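Local coordinates for monosaccharide ABC transporter substrate-binding protein, CUT2 family (Acidothermus cellulolyticus, PDB 4RU1) that binds myo-inositol in the cleft between two alpha/beta lobes and probably delivers such solutes to an ABC importer, at residues A[92-95]-A[96-100]; A[234-237]-A[238-242]; A[188-191]-A[192-196]. All coordinates share one frame; numbering follows the deposited sequence.

Contact 1. Residues A[92-95]-A[96-100]; sequences PAIK and QAVAA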
loop_
_atom_site.group_PDB
_atom_site.type_symbol
_atom_site.label_atom_id
_atom_site.label_comp_id
_atom_site.label_asym_id
_atom_site.label_seq_id
_atom_site.Cartn_x
_atom_site.Cartn_y
_atom_site.Cartn_z
ATOM N N PRO A 92 14.879 8.277 12.410
ATOM C CA PRO A 92 16.298 8.601 12.720
ATOM C C PRO A 92 17.261 8.144 11.595
ATOM O O PRO A 92 18.135 8.916 11.202
ATOM C CB PRO A 92 16.532 7.797 13.994
ATOM C CG PRO A 92 15.199 7.523 14.607
ATOM C CD PRO A 92 14.288 7.361 13.402
ATOM N N ALA A 93 17.050 6.942 11.037
ATOM C CA ALA A 93 17.918 6.473 9.959
ATOM C C ALA A 93 17.696 7.291 8.699
ATOM O O ALA A 93 18.616 7.568 7.945
ATOM C CB ALA A 93 17.684 4.984 9.659
ATOM N N ILE A 94 16.467 7.732 8.460
ATOM C CA ILE A 94 16.242 8.564 7.297
ATOM C C ILE A 94 16.971 9.919 7.450
ATOM O O ILE A 94 17.684 10.338 6.526
ATOM C CB ILE A 94 14.727 8.725 6.932
ATOM C CG1 ILE A 94 14.070 7.375 6.606
ATOM C CG2 ILE A 94 14.583 9.720 5.810
ATOM C CD1 ILE A 94 12.575 7.332 6.607
ATOM N N LYS A 95 16.854 10.510 8.658
ATOM C CA LYS A 95 17.593 11.754 8.937
ATOM C C LYS A 95 19.069 11.580 8.759
ATOM O O LYS A 95 19.735 12.457 8.209
ATOM C CB LYS A 95 17.331 12.221 10.331
ATOM C CG LYS A 95 15.906 12.756 10.442
ATOM C CD LYS A 95 15.670 13.265 11.859
ATOM C CE LYS A 95 14.317 13.948 12.006
ATOM N NZ LYS A 95 13.837 14.083 13.419
ATOM N N GLN A 96 19.597 10.439 9.168
ATOM C CA GLN A 96 21.008 10.188 8.952
ATOM C C GLN A 96 21.351 10.136 7.469
ATOM O O GLN A 96 22.382 10.648 7.050
ATOM C CB GLN A 96 21.456 8.915 9.670
ATOM C CG GLN A 96 21.573 9.076 11.176
ATOM C CD GLN A 96 21.748 7.754 11.908
ATOM O OE1 GLN A 96 22.155 6.747 11.325
ATOM N NE2 GLN A 96 21.451 7.757 13.195
ATOM N N ALA A 97 20.489 9.518 6.667
ATOM C CA ALA A 97 20.805 9.420 5.225
ATOM C C ALA A 97 20.813 10.826 4.635
ATOM O O ALA A 97 21.647 11.177 3.850
ATOM C CB ALA A 97 19.772 8.551 4.515
ATOM N N VAL A 98 19.809 11.636 4.984
ATOM C CA VAL A 98 19.783 13.052 4.512
ATOM C C VAL A 98 21.031 13.872 4.909
ATOM O O VAL A 98 21.558 14.589 4.076
ATOM C CB VAL A 98 18.448 13.742 4.900
ATOM C CG1 VAL A 98 18.399 15.237 4.540
ATOM C CG2 VAL A 98 17.263 12.993 4.311
ATOM N N ALA A 99 21.479 13.693 6.144
ATOM C CA ALA A 99 22.677 14.408 6.641
ATOM C C ALA A 99 23.929 13.926 5.937
ATOM O O ALA A 99 24.914 14.658 5.806
ATOM C CB ALA A 99 22.798 14.256 8.155
ATOM N N ALA A 100 23.910 12.704 5.465
ATOM C CA ALA A 100 25.016 12.234 4.664
ATOM C C ALA A 100 24.982 12.700 3.184
ATOM O O ALA A 100 25.807 12.257 2.386
ATOM C CB ALA A 100 25.143 10.711 4.766
#
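Four backbone hydrogen bonds join residues 92-95 to residues 96-100 within helix 87-99. Gln96 N donates to Pro92 O, and Ala97 N to Ala93 O at 3.0 Å. Val98 N reaches Ile94 O at 2.9 Å, and this bond is the straightest of the four, with an N-H...O angle of 170°. Ala99 N closes the set on Lys95 O. The helix ends just beyond, where Ala100 N still bonds to Gln96 O at 3.0 Å.

Side chains of the second segment pack onto carbonyls of the turn before. In Gln96, CG lies beside the backbone N and anti to the carbonyl carbon (chi1 -74°). This brings CG to 3.4 Å from Pro92 O, with CB also near Ala93 O. Val98 uses its CG2 branch, which comes to 3.5 Å from Ile94 O. The methyl of Ala97 lies 3.4 Å from Ile94 O, and that of Ala99 meets Lys95 O. The polar end of Gln96 turns to another helix: its OE1 accepts a hydrogen bond from Gln70 NE2.

Apolar contact between side chains is slight. Ile94 CG2 and Val98 CG2 stand 4.5 Å apart, one turn from each other. The inner face of the helix packs on other elements instead. Ala93 and Ile94 rest on Ile69 of helix 62-74, and Ala97 on Val73. Ile94 also meets Val82 and Ala97 meets Ile80, both of strand 79-82.

The helix is the crossover of the beta-alpha-beta unit formed with strands 79-82 and 104-107. Lys95 and Gln96 are exposed, beside the also exposed Pro92 and Ala99. Backbone bonds carry most of this local contact, and the small methyls of Ala93 and Ala97 are consistent with close packing on helix 62-74.

Contact 2. Residues A[234-237]-A[238-242]; sequences TQVP and AEIEN
Val236 O takes the N-H of Ile240 at 2.9 Å. Glu241 N bonds to Pro237 O at 3.0 Å. The bond from Glu239 N to Gln235 O is longer. A water joins the turn: it donates to Thr234 O at 2.8 Å and accepts from Ala238 N at 3.0 Å. Pro237 sits in the first turn, where its lack of an N-H costs no helical bond.

Val236 and Ile240 form the apolar face. CG1 of Val236 meets CD1 of Ile240 at 3.8 Å, and both side chains rest on Ala248 of strand 248-250.

Glu239 is buried. Its CG lies beside the backbone N (chi1 -71°), and the extended chain runs back along the first turn. There OE2 comes to 3.7 Å from Gln235 CB, and OE1 accepts a hydrogen bond from Gln212 NE2 of helix 208-220. With an alanine here in place of the carboxylate, Gln212 NE2 is likely to lose this acceptor, and a gap would probably open beside Gln235 and Val236. Pro237 packs on Ala296 and Ala299 of helix 293-300.

This short helix is the connection of a beta-alpha-beta unit, between strands 226-230 and 248-250, in a lobe of the periplasmic binding protein fold.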
loop_
_atom_site.group_PDB
_atom_site.type_symbol
_atom_site.label_atom_id
_atom_site.label_comp_id
_atom_site.label_asym_id
_atom_site.label_seq_id
_atom_site.Cartn_x
_atom_site.Cartn_y
_atom_site.Cartn_z
ATOM N N THR A 234 -4.370 -10.210 -9.665
ATOM C CA THR A 234 -4.778 -10.744 -10.928
ATOM C C THR A 234 -6.237 -11.201 -10.867
ATOM O O THR A 234 -6.926 -11.259 -11.904
ATOM C CB THR A 234 -3.884 -11.920 -11.403
ATOM O OG1 THR A 234 -3.861 -12.976 -10.440
ATOM C CG2 THR A 234 -2.476 -11.462 -11.598
ATOM N N GLN A 235 -6.712 -11.514 -9.634
ATOM C CA GLN A 235 -8.047 -12.065 -9.443
ATOM C C GLN A 235 -9.178 -11.044 -9.240
ATOM O O GLN A 235 -10.349 -11.346 -9.404
ATOM C CB GLN A 235 -8.018 -13.024 -8.248
ATOM C CG GLN A 235 -7.139 -14.251 -8.485
ATOM C CD GLN A 235 -6.862 -14.985 -7.202
ATOM O OE1 GLN A 235 -7.404 -16.056 -6.944
ATOM N NE2 GLN A 235 -6.034 -14.395 -6.376
ATOM N N VAL A 236 -8.807 -9.830 -8.818
ATOM C CA VAL A 236 -9.779 -8.826 -8.436
ATOM C C VAL A 236 -10.732 -8.382 -9.555
ATOM O O VAL A 236 -11.902 -8.263 -9.339
ATOM C CB VAL A 236 -9.034 -7.647 -7.782
ATOM C CG1 VAL A 236 -9.956 -6.459 -7.614
ATOM C CG2 VAL A 236 -8.541 -8.074 -6.395
ATOM N N PRO A 237 -10.250 -8.112 -10.758
ATOM C CA PRO A 237 -11.165 -7.702 -11.808
ATOM C C PRO A 237 -12.380 -8.631 -12.009
ATOM O O PRO A 237 -13.498 -8.148 -12.016
ATOM C CB PRO A 237 -10.264 -7.634 -13.042
ATOM C CG PRO A 237 -8.976 -7.220 -12.465
ATOM C CD PRO A 237 -8.848 -8.057 -11.211
ATOM N N ALA A 238 -12.123 -9.923 -12.167
ATOM C CA ALA A 238 -13.206 -10.941 -12.251
ATOM C C ALA A 238 -14.150 -10.896 -11.093
ATOM O O ALA A 238 -15.393 -11.014 -11.251
ATOM C CB ALA A 238 -12.610 -12.317 -12.352
ATOM N N GLU A 239 -13.554 -10.746 -9.909
ATOM C CA GLU A 239 -14.307 -10.658 -8.669
ATOM C C GLU A 239 -15.242 -9.469 -8.619
ATOM O O GLU A 239 -16.360 -9.566 -8.110
ATOM C CB GLU A 239 -13.353 -10.727 -7.444
ATOM C CG GLU A 239 -12.815 -12.122 -7.331
ATOM C CD GLU A 239 -11.565 -12.245 -6.520
ATOM O OE1 GLU A 239 -10.897 -11.244 -6.150
ATOM O OE2 GLU A 239 -11.180 -13.389 -6.303
ATOM N N ILE A 240 -14.831 -8.319 -9.115
ATOM C CA ILE A 240 -15.737 -7.171 -9.244
ATOM C C ILE A 240 -16.841 -7.446 -10.287
ATOM O O ILE A 240 -17.990 -7.246 -10.041
ATOM C CB ILE A 240 -14.944 -5.908 -9.661
ATOM C CG1 ILE A 240 -14.012 -5.453 -8.514
ATOM C CG2 ILE A 240 -15.822 -4.756 -10.002
ATOM C CD1 ILE A 240 -12.935 -4.458 -8.907
ATOM N N GLU A 241 -16.458 -7.971 -11.427
ATOM C CA GLU A 241 -17.442 -8.341 -12.477
ATOM C C GLU A 241 -18.554 -9.312 -12.016
ATOM O O GLU A 241 -19.741 -9.103 -12.307
ATOM C CB GLU A 241 -16.672 -8.936 -13.677
ATOM C CG GLU A 241 -15.751 -7.970 -14.450
ATOM C CD GLU A 241 -14.578 -8.635 -15.171
ATOM O OE1 GLU A 241 -14.668 -9.844 -15.496
ATOM O OE2 GLU A 241 -13.552 -7.941 -15.419
ATOM N N ASN A 242 -18.179 -10.346 -11.272
ATOM C CA ASN A 242 -19.128 -11.374 -10.812
ATOM C C ASN A 242 -19.787 -11.088 -9.426
ATOM O O ASN A 242 -20.552 -11.920 -8.914
ATOM C CB ASN A 242 -18.521 -12.778 -10.853
ATOM C CG ASN A 242 -17.357 -12.968 -9.907
ATOM O OD1 ASN A 242 -17.233 -12.280 -8.891
ATOM N ND2 ASN A 242 -16.494 -13.904 -10.229
HETATM O O HOH W 1 -9.540 -11.209 -12.882
#

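Contact 3. Residues A[188-191]-A[192-196]; sequences TTIA and AKLKQ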
loop_
_atom_site.group_PDB
_atom_site.type_symbol
_atom_site.label_atom_id
_atom_site.label_comp_id
_atom_site.label_asym_id
_atom_site.label_seq_id
_atom_site.Cartn_x
_atom_site.Cartn_y
_atom_site.Cartn_z
ATOM N N THR A 188 -9.337 -18.865 8.427
ATOM C CA THR A 188 -10.124 -19.383 9.540
ATOM C C THR A 188 -10.496 -18.312 10.560
ATOM O O THR A 188 -11.596 -18.364 11.075
ATOM C CB THR A 188 -9.397 -20.547 10.206
ATOM O OG1 THR A 188 -8.115 -20.126 10.637
ATOM C CG2 THR A 188 -9.278 -21.769 9.236
ATOM N N THR A 189 -9.645 -17.317 10.728
ATOM C CA THR A 189 -9.881 -16.272 11.713
ATOM C C THR A 189 -11.011 -15.434 11.174
ATOM O O THR A 189 -11.845 -14.964 11.936
ATOM C CB THR A 189 -8.600 -15.487 11.946
ATOM O OG1 THR A 189 -7.622 -16.341 12.570
ATOM C CG2 THR A 189 -8.752 -14.269 12.840
ATOM N N ILE A 190 -10.964 -15.055 9.903
ATOM C CA ILE A 190 -12.084 -14.267 9.377
ATOM C C ILE A 190 -13.375 -15.059 9.440
ATOM O O ILE A 190 -14.421 -14.501 9.741
ATOM C CB ILE A 190 -11.830 -13.758 7.929
ATOM C CG1 ILE A 190 -10.642 -12.809 7.929
ATOM C CG2 ILE A 190 -13.045 -13.053 7.305
ATOM C CD1 ILE A 190 -10.097 -12.455 6.527
ATOM N N ALA A 191 -13.364 -16.329 9.036
ATOM C CA ALA A 191 -14.631 -17.086 9.067
ATOM C C ALA A 191 -15.232 -17.182 10.464
ATOM O O ALA A 191 -16.441 -17.065 10.607
ATOM C CB ALA A 191 -14.353 -18.505 8.602
ATOM N N ALA A 192 -14.393 -17.407 11.448
ATOM C CA ALA A 192 -14.812 -17.493 12.855
ATOM C C ALA A 192 -15.469 -16.187 13.314
ATOM O O ALA A 192 -16.538 -16.201 13.903
ATOM C CB ALA A 192 -13.628 -17.912 13.724
ATOM N N LYS A 193 -14.873 -15.053 12.983
ATOM C CA LYS A 193 -15.401 -13.777 13.379
ATOM C C LYS A 193 -16.767 -13.577 12.734
ATOM O O LYS A 193 -17.705 -13.137 13.374
ATOM C CB LYS A 193 -14.424 -12.650 13.010
ATOM C CG LYS A 193 -14.976 -11.282 13.323
ATOM C CD LYS A 193 -14.756 -10.881 14.784
ATOM C CE LYS A 193 -16.024 -10.313 15.417
ATOM N NZ LYS A 193 -17.061 -11.334 15.732
ATOM N N LEU A 194 -16.906 -13.940 11.444
ATOM C CA LEU A 194 -18.202 -13.794 10.769
ATOM C C LEU A 194 -19.279 -14.690 11.390
ATOM O O LEU A 194 -20.465 -14.266 11.525
ATOM C CB LEU A 194 -18.059 -14.126 9.257
ATOM C CG LEU A 194 -17.182 -13.081 8.562
ATOM C CD1 LEU A 194 -16.964 -13.421 7.083
ATOM C CD2 LEU A 194 -17.692 -11.637 8.677
ATOM N N LYS A 195 -18.919 -15.931 11.711
ATOM C CA LYS A 195 -19.892 -16.868 12.319
ATOM C C LYS A 195 -20.341 -16.385 13.699
ATOM O O LYS A 195 -21.478 -16.565 14.144
ATOM C CB LYS A 195 -19.218 -18.284 12.462
ATOM C CG LYS A 195 -19.366 -19.181 11.273
ATOM C CD LYS A 195 -19.128 -20.643 11.660
ATOM C CE LYS A 195 -20.370 -21.270 12.286
ATOM N NZ LYS A 195 -20.262 -22.752 12.348
ATOM N N GLN A 196 -19.396 -15.798 14.418
ATOM C CA GLN A 196 -19.648 -15.368 15.784
ATOM C C GLN A 196 -20.531 -14.159 15.802
ATOM O O GLN A 196 -21.173 -13.918 16.799
ATOM C CB GLN A 196 -18.306 -15.137 16.491
ATOM C CG GLN A 196 -17.594 -16.451 16.764
ATOM C CD GLN A 196 -16.062 -16.420 17.062
ATOM O OE1 GLN A 196 -15.400 -15.392 17.103
ATOM N NE2 GLN A 196 -15.512 -17.620 17.200
#
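Ile190 and Leu194 mark the inward face of helix 183-196, which follows strand 172-177 and leads to strand 202-205 of the mixed sheet. The two side chains run alongside each other in the same direction. CG2 of Ile190 touches CD1 of Leu194 at 3.9 Å. In Ile190 this is the branch anti to the backbone N; CG1 takes the place beside the N (chi1 -63°). In Leu194, CG packs 3.3 Å from Ile190 O.

The backbone is regular helix. Ala192 N donates to Thr188 O at 3.0 Å, and Lys193 N to Thr189 O at 3.2 Å. Leu194 N bonds to Ile190 O at 3.1 Å. The shortest of the four runs from Lys195 N to Ala191 O, at 2.9 Å. The methyl of Ala192 sits 3.4 Å from Thr188 O.

The surroundings differ round the helix. Ile190 packs on Ala214 and Ala217 of helix 208-220 and on Val149 of strand 145-150. Ala191 also meets Ala217, and Leu194 meets Val218. Thr189 turns its hydroxyl back into the helix, where OG1 is hydrogen-bonded to Ser185 O.

The helix is thus amphipathic. One face offers branched apolar groups and a small methyl to the neighbouring helix and the sheet. The other holds Thr188, Lys195 and Gln196, all exposed. Across this contact the side chains add no hydrogen bond, but pack their carbons on each other and on carbonyl oxygens, so the polar hold between the two segments comes from the backbone.

In the fold
All three contacts are local, each centred on one helix and partly buried. Contact 1 belongs to the lobe built on the parallel sheet. Contacts 2 and 3 belong to the other lobe, on the opposite side of the chain's centre, and their centres are about 23 Å apart. Both of these pack on helix 208-220, which is therefore shared between them, whereas contact 1 packs on helix 62-74. Contact 2 has a buried carboxylate and a bridging water at the start of its helix. Contacts 1 and 3 lie further along longer helices and show plainer amphipathic packing. None lines the inositol pocket: the side chains of Val236 and Ile190 are about 11 and 13 Å from the ligand.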